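Local structure of gentamicin resistance protein (Enterococcus gallinarum, 6CTZ) at residues T169-S174 with K257-V262; F261-Q266 with E290-N295. The protein probably transfers a phosphate group from a guanine nucleotide to the 2"-hydroxyl of aminoglycosides such as kanamycin and gentamicin, which confers resistance to them. The protein carries 2 engineered substitutions. All blocks are in the same frame, centred on the assembly; numbering follows the deposited sequence.

Contact 1: residues T169-S174 with K257-V262; sequences TLRFQS and KVSLFV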
loop_
_atom_site.group_PDB
_atom_site.type_symbol
_atom_site.label_atom_id
_atom_site.label_comp_id
_atom_site.label_asym_id
_atom_site.label_seq_id
_atom_site.Cartn_x
_atom_site.Cartn_y
_atom_site.Cartn_z
ATOM N N THR A 169 16.208 14.078 12.301
ATOM C CA THR A 169 15.805 14.272 13.689
ATOM C C THR A 169 14.722 15.339 13.801
ATOM O O THR A 169 13.763 15.189 14.570
ATOM C CB THR A 169 17.022 14.650 14.530
ATOM O OG1 THR A 169 17.978 13.586 14.473
ATOM C CG2 THR A 169 16.615 14.899 15.976
ATOM N N LEU A 170 14.860 16.422 13.030
ATOM C CA LEU A 170 13.843 17.469 12.999
ATOM C C LEU A 170 12.497 16.910 12.556
ATOM O O LEU A 170 11.461 17.221 13.151
ATOM C CB LEU A 170 14.287 18.575 12.043
ATOM C CG LEU A 170 13.246 19.651 11.720
ATOM C CD1 LEU A 170 12.852 20.455 12.953
ATOM C CD2 LEU A 170 13.757 20.555 10.616
ATOM N N ARG A 171 12.495 16.088 11.504
ATOM C CA ARG A 171 11.244 15.537 10.992
ATOM C C ARG A 171 10.597 14.606 12.009
ATOM O O ARG A 171 9.388 14.681 12.250
ATOM C CB ARG A 171 11.487 14.819 9.664
ATOM C CG ARG A 171 12.070 15.712 8.574
ATOM C CD ARG A 171 11.040 16.712 8.073
ATOM N NE ARG A 171 10.106 16.107 7.115
ATOM C CZ ARG A 171 9.116 16.767 6.518
ATOM N NH1 ARG A 171 8.895 18.052 6.794
ATOM N NH2 ARG A 171 8.329 16.142 5.652
ATOM N N PHE A 172 11.387 13.719 12.619
ATOM C CA PHE A 172 10.842 12.849 13.657
ATOM C C PHE A 172 10.294 13.664 14.824
ATOM O O PHE A 172 9.192 13.397 15.316
ATOM C CB PHE A 172 11.902 11.857 14.135
ATOM C CG PHE A 172 12.047 10.645 13.258
ATOM C CD1 PHE A 172 11.083 9.646 13.250
ATOM C CD2 PHE A 172 13.164 10.494 12.453
ATOM C CE1 PHE A 172 11.233 8.521 12.447
ATOM C CE2 PHE A 172 13.320 9.371 11.652
ATOM C CZ PHE A 172 12.344 8.387 11.647
ATOM N N GLN A 173 11.049 14.671 15.276
ATOM C CA GLN A 173 10.576 15.470 16.400
ATOM C C GLN A 173 9.347 16.294 16.032
ATOM O O GLN A 173 8.437 16.449 16.856
ATOM C CB GLN A 173 11.699 16.343 16.959
ATOM C CG GLN A 173 12.785 15.540 17.662
ATOM C CD GLN A 173 12.218 14.442 18.546
ATOM O OE1 GLN A 173 12.281 13.260 18.206
ATOM N NE2 GLN A 173 11.652 14.830 19.683
ATOM N N SER A 174 9.284 16.812 14.804
ATOM C CA SER A 174 8.113 17.583 14.396
ATOM C C SER A 174 6.849 16.732 14.430
ATOM O O SER A 174 5.772 17.216 14.804
ATOM C CB SER A 174 8.333 18.189 13.011
ATOM O OG SER A 174 9.293 19.230 13.069
ATOM N N LYS A 257 1.510 16.981 7.625
ATOM C CA LYS A 257 1.477 15.692 8.310
ATOM C C LYS A 257 1.803 14.546 7.358
ATOM O O LYS A 257 2.630 13.680 7.667
ATOM C CB LYS A 257 0.097 15.475 8.918
ATOM C CG LYS A 257 -0.013 14.194 9.717
ATOM C CD LYS A 257 -1.414 13.985 10.253
ATOM C CE LYS A 257 -1.549 12.632 10.923
ATOM N NZ LYS A 257 -2.924 12.402 11.444
ATOM N N VAL A 258 1.150 14.522 6.192
ATOM C CA VAL A 258 1.408 13.436 5.252
ATOM C C VAL A 258 2.846 13.497 4.740
ATOM O O VAL A 258 3.478 12.458 4.517
ATOM C CB VAL A 258 0.369 13.446 4.116
ATOM C CG1 VAL A 258 0.648 12.310 3.131
ATOM C CG2 VAL A 258 -1.017 13.279 4.678
ATOM N N SER A 259 3.398 14.705 4.573
ATOM C CA SER A 259 4.776 14.813 4.117
ATOM C C SER A 259 5.741 14.237 5.144
ATOM O O SER A 259 6.795 13.707 4.774
ATOM C CB SER A 259 5.114 16.272 3.792
ATOM O OG SER A 259 5.422 17.013 4.961
ATOM N N LEU A 260 5.404 14.338 6.436
ATOM C CA LEU A 260 6.203 13.674 7.461
ATOM C C LEU A 260 6.157 12.158 7.277
ATOM O O LEU A 260 7.193 11.486 7.324
ATOM C CB LEU A 260 5.733 14.093 8.855
ATOM C CG LEU A 260 6.055 15.554 9.211
ATOM C CD1 LEU A 260 5.174 16.044 10.367
ATOM C CD2 LEU A 260 7.524 15.755 9.540
ATOM N N PHE A 261 4.959 11.600 7.039
ATOM C CA PHE A 261 4.865 10.180 6.703
ATOM C C PHE A 261 5.722 9.842 5.489
ATOM O O PHE A 261 6.311 8.760 5.428
ATOM C CB PHE A 261 3.413 9.783 6.407
ATOM C CG PHE A 261 2.481 9.850 7.592
ATOM C CD1 PHE A 261 2.952 9.761 8.889
ATOM C CD2 PHE A 261 1.116 9.986 7.389
ATOM C CE1 PHE A 261 2.074 9.816 9.964
ATOM C CE2 PHE A 261 0.243 10.042 8.447
ATOM C CZ PHE A 261 0.720 9.957 9.740
ATOM N N VAL A 262 5.774 10.731 4.490
ATOM C CA VAL A 262 6.604 10.467 3.314
ATOM C C VAL A 262 8.075 10.382 3.702
ATOM O O VAL A 262 8.801 9.503 3.226
ATOM C CB VAL A 262 6.355 11.502 2.199
ATOM C CG1 VAL A 262 7.367 11.336 1.076
ATOM C CG2 VAL A 262 4.949 11.362 1.643
HETATM O O HOH W 1 7.364 19.279 4.761
#
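The guanidinium of Arg171 carries the methyl CD2 of Leu260 over the centre of one face, 3.5 Å above its plane, while Ser259 sits at its edge, with CB in the plane and OG tilted out of it. This is helix-helix packing in the helical C-terminal lobe of a kinase-like phosphotransferase: helices 162-176 and 251-276 cross obliquely, their N-to-C directions 132° apart and their segment axes 10.0 Å apart. An axis gap of this size suits a long side chain that can lie between the helices and still deliver charge at its end. The Arg171 chain bends at chi2 and chi3, which folds the guanidinium over the Leu260 methyl and brings NH2 to the far helix. There NH2 gives a bond to Ser259 OG (3.1 Å, 149°) and a second, weak one to Ser259 O. Serine fits because its small hydroxyl bends back on its own helix, bonding to Arg256 O, and stays close enough to meet the arginine. NE hydrogen-bonds to Thr263 OG1; together the bonds of NE, NH2 and NH1 restrain the rotation of the guanidinium. Leucine suits its place because its apolar methyl CD2 can lie against CD and the flat guanidinium face, which needs no bond there; the same methyl also reaches Arg171 O. Ser174, nearly one turn further on, touches it through CB, and its OG bonds to Leu170 O. A water bridges the two helices, accepting from Arg171 NH1 at 2.8 Å and donating to Ser259 OG at 3.0 Å.

Contact 2: residues F261-Q266 with E290-N295; sequences FVTFDQ and EEDKAN. With KAN (kanamycin a), chain E.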
loop_
_atom_site.group_PDB
_atom_site.type_symbol
_atom_site.label_atom_id
_atom_site.label_comp_id
_atom_site.label_asym_id
_atom_site.label_seq_id
_atom_site.Cartn_x
_atom_site.Cartn_y
_atom_site.Cartn_z
ATOM N N PHE A 261 4.959 11.600 7.039
ATOM C CA PHE A 261 4.865 10.180 6.703
ATOM C C PHE A 261 5.722 9.842 5.489
ATOM O O PHE A 261 6.311 8.760 5.428
ATOM C CB PHE A 261 3.413 9.783 6.407
ATOM C CG PHE A 261 2.481 9.850 7.592
ATOM C CD1 PHE A 261 2.952 9.761 8.889
ATOM C CD2 PHE A 261 1.116 9.986 7.389
ATOM C CE1 PHE A 261 2.074 9.816 9.964
ATOM C CE2 PHE A 261 0.243 10.042 8.447
ATOM C CZ PHE A 261 0.720 9.957 9.740
ATOM N N VAL A 262 5.774 10.731 4.490
ATOM C CA VAL A 262 6.604 10.467 3.314
ATOM C C VAL A 262 8.075 10.382 3.702
ATOM O O VAL A 262 8.801 9.503 3.226
ATOM C CB VAL A 262 6.355 11.502 2.199
ATOM C CG1 VAL A 262 7.367 11.336 1.076
ATOM C CG2 VAL A 262 4.949 11.362 1.643
ATOM N N THR A 263 8.546 11.307 4.553
ATOM C CA THR A 263 9.915 11.211 5.061
ATOM C C THR A 263 10.151 9.859 5.723
ATOM O O THR A 263 11.156 9.189 5.459
ATOM C CB THR A 263 10.204 12.336 6.062
ATOM O OG1 THR A 263 10.023 13.614 5.434
ATOM C CG2 THR A 263 11.648 12.218 6.609
ATOM N N PHE A 264 9.229 9.444 6.592
ATOM C CA PHE A 264 9.419 8.185 7.299
ATOM C C PHE A 264 9.388 7.007 6.334
ATOM O O PHE A 264 10.108 6.021 6.537
ATOM C CB PHE A 264 8.368 8.036 8.402
ATOM C CG PHE A 264 8.318 9.212 9.351
ATOM C CD1 PHE A 264 9.452 9.980 9.601
ATOM C CD2 PHE A 264 7.131 9.559 9.975
ATOM C CE1 PHE A 264 9.398 11.070 10.463
ATOM C CE2 PHE A 264 7.068 10.652 10.826
ATOM C CZ PHE A 264 8.204 11.400 11.077
ATOM N N ASP A 265 8.591 7.105 5.266
ATOM C CA ASP A 265 8.605 6.069 4.239
ATOM C C ASP A 265 9.973 5.959 3.572
ATOM O O ASP A 265 10.451 4.850 3.306
ATOM C CB ASP A 265 7.521 6.334 3.196
ATOM C CG ASP A 265 7.502 5.280 2.110
ATOM O OD1 ASP A 265 7.260 4.100 2.431
ATOM O OD2 ASP A 265 7.741 5.621 0.934
ATOM N N GLN A 266 10.631 7.081 3.310
ATOM C CA GLN A 266 11.946 7.057 2.707
ATOM C C GLN A 266 12.939 6.371 3.648
ATOM O O GLN A 266 13.735 5.615 3.203
ATOM C CB GLN A 266 12.400 8.436 2.274
ATOM C CG GLN A 266 11.541 9.139 1.258
ATOM C CD GLN A 266 11.189 8.306 0.040
ATOM O OE1 GLN A 266 10.708 7.233 0.154
ATOM N NE2 GLN A 266 11.397 8.808 -1.075
ATOM N N GLU A 290 18.203 12.371 0.668
ATOM C CA GLU A 290 18.708 13.688 0.288
ATOM C C GLU A 290 17.677 14.459 -0.526
ATOM O O GLU A 290 17.486 15.662 -0.321
ATOM C CB GLU A 290 20.019 13.543 -0.487
ATOM C CG GLU A 290 21.139 12.877 0.310
ATOM C CD GLU A 290 22.422 12.729 -0.488
ATOM O OE1 GLU A 290 23.467 13.247 -0.042
ATOM O OE2 GLU A 290 22.387 12.094 -1.562
ATOM N N GLU A 291 16.981 13.774 -1.438
ATOM C CA GLU A 291 15.960 14.439 -2.245
ATOM C C GLU A 291 14.763 14.864 -1.399
ATOM O O GLU A 291 14.166 15.916 -1.648
ATOM C CB GLU A 291 15.517 13.531 -3.391
ATOM C CG GLU A 291 16.644 13.179 -4.347
ATOM C CD GLU A 291 16.177 12.360 -5.534
ATOM O OE1 GLU A 291 16.866 12.383 -6.577
ATOM O OE2 GLU A 291 15.124 11.697 -5.428
ATOM N N ASP A 292 14.390 14.056 -0.402
ATOM C CA ASP A 292 13.302 14.437 0.495
ATOM C C ASP A 292 13.610 15.760 1.192
ATOM O O ASP A 292 12.760 16.658 1.254
ATOM C CB ASP A 292 13.075 13.326 1.520
ATOM C CG ASP A 292 11.798 13.510 2.310
ATOM O OD1 ASP A 292 10.716 13.240 1.755
ATOM O OD2 ASP A 292 11.872 13.904 3.493
ATOM N N LYS A 293 14.833 15.901 1.714
ATOM C CA LYS A 293 15.223 17.147 2.366
ATOM C C LYS A 293 15.223 18.305 1.380
ATOM O O LYS A 293 14.717 19.392 1.685
ATOM C CB LYS A 293 16.600 16.983 3.011
ATOM C CG LYS A 293 17.154 18.256 3.635
ATOM C CD LYS A 293 18.499 17.993 4.301
ATOM C CE LYS A 293 19.025 19.225 5.027
ATOM N NZ LYS A 293 19.405 20.321 4.091
ATOM N N ALA A 294 15.774 18.087 0.183
ATOM C CA ALA A 294 15.843 19.159 -0.805
ATOM C C ALA A 294 14.453 19.587 -1.259
ATOM O O ALA A 294 14.212 20.775 -1.502
ATOM C CB ALA A 294 16.696 18.720 -1.994
ATOM N N ASN A 295 13.523 18.637 -1.368
ATOM C CA ASN A 295 12.177 18.976 -1.821
ATOM C C ASN A 295 11.400 19.764 -0.774
ATOM O O ASN A 295 10.595 20.632 -1.129
ATOM C CB ASN A 295 11.407 17.713 -2.204
ATOM C CG ASN A 295 11.924 17.078 -3.481
ATOM O OD1 ASN A 295 12.643 17.709 -4.257
ATOM N ND2 ASN A 295 11.553 15.825 -3.710
HETATM C C1 KAN E . 9.653 3.384 -2.755
HETATM C C2 KAN E . 10.404 4.664 -2.386
HETATM C C3 KAN E . 10.322 5.646 -3.536
HETATM C C4 KAN E . 10.936 4.973 -4.754
HETATM C C5 KAN E . 10.208 3.674 -5.089
HETATM C C6 KAN E . 10.867 2.943 -6.254
HETATM C C7 KAN E . 4.683 1.625 -2.216
HETATM C C8 KAN E . 5.954 0.867 -1.840
HETATM C C9 KAN E . 7.134 1.839 -1.738
HETATM C C10 KAN E . 7.328 2.636 -3.029
HETATM C C11 KAN E . 6.026 3.335 -3.426
HETATM C C12 KAN E . 4.874 2.344 -3.546
HETATM C C13 KAN E . 6.482 -0.887 -0.245
HETATM C C14 KAN E . 5.666 -1.914 0.525
HETATM C C15 KAN E . 5.141 -1.261 1.807
HETATM C C16 KAN E . 6.309 -0.706 2.614
HETATM C C17 KAN E . 7.134 0.226 1.748
HETATM C C18 KAN E . 8.369 0.673 2.515
HETATM N N1 KAN E . 10.153 1.699 -6.472
HETATM N N2 KAN E . 6.174 4.052 -4.687
HETATM N N3 KAN E . 3.561 0.691 -2.286
HETATM N N4 KAN E . 4.374 -2.189 2.630
HETATM O O5 KAN E . 10.118 2.785 -3.969
HETATM O O6 KAN E . 9.807 5.230 -1.216
HETATM O O7 KAN E . 11.038 6.848 -3.232
HETATM O O8 KAN E . 10.856 5.867 -5.866
HETATM O O9 KAN E . 8.262 3.702 -2.842
HETATM O O10 KAN E . 8.336 1.092 -1.488
HETATM O O11 KAN E . 5.672 0.238 -0.582
HETATM O O12 KAN E . 7.560 -0.452 0.578
HETATM O O13 KAN E . 4.616 -2.378 -0.328
HETATM O O14 KAN E . 5.860 0.039 3.758
HETATM O O15 KAN E . 9.139 1.557 1.693
#
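Thr263 OG1 donates to Asp292 OD2 at 2.7 Å, the hydrogen bond that joins helix 251-276 to the C-terminal helix 279-296. OD2 is met on its syn side, 16° out of the carboxylate plane, and the two side chains cross at about a right angle. Asp292 reaches across because its CG lies anti to the backbone N (chi1 -169°), aiming the carboxylate at the neighbouring helix. Its other oxygen, OD1, rests against aliphatic carbon, 3.9 Å from Val262 CG1 and 4.2 Å from Gln266 CG. The short aspartate reaches Thr263 OG1 across nearly antiparallel helices whose segment axes lie 10.2 Å apart. In the next shell Tyr167 OH bonds to the same OD2, and the charge of Arg171 stands behind Thr263.

The next residues along helix 251-276 belong to the kanamycin pocket. Gln266, bent at chi2, turns its amide to the sugar: NE2 donates to O7 of kanamycin at 2.9 Å with an angle of 161°, while OE1 lies 2.6 Å from kanamycin O6. Asp265 accepts a weak bond from kanamycin O15 on OD1, which also bonds to Tyr229 OH. An amide can both give and accept, which matches neighbouring hydroxyls, and Asp265 offers acceptors to the drug's hydroxyls. For the buried Asp292, bonds from Thr263 OG1 and with Tyr167 OH on OD2, and the positive charge of Arg171 beyond Thr263, would probably favour the ionised carboxylate.

In the fold
Both contacts use helix 251-276, overlapping at Phe261 and Val262, and their centres lie 9 Å apart. Contact 1 is partly buried and reaches water, whereas contact 2 is buried and borders the kanamycin pocket through Asp265 and Gln266. Their chemistry differs: the first sets a cation against a serine and a leucine methyl, the second an acid against a hydroxyl. Helices 162-176 and 279-296 both pack on 251-276, and Arg171 NE meets Thr263 OG1 at 3.0 Å, a probable hydrogen bond joining the two contacts. Phe172 stacked with Phe264 adds an aromatic link. The side chain of Arg171 is about 13 Å from kanamycin, while segment 261-266 touches it.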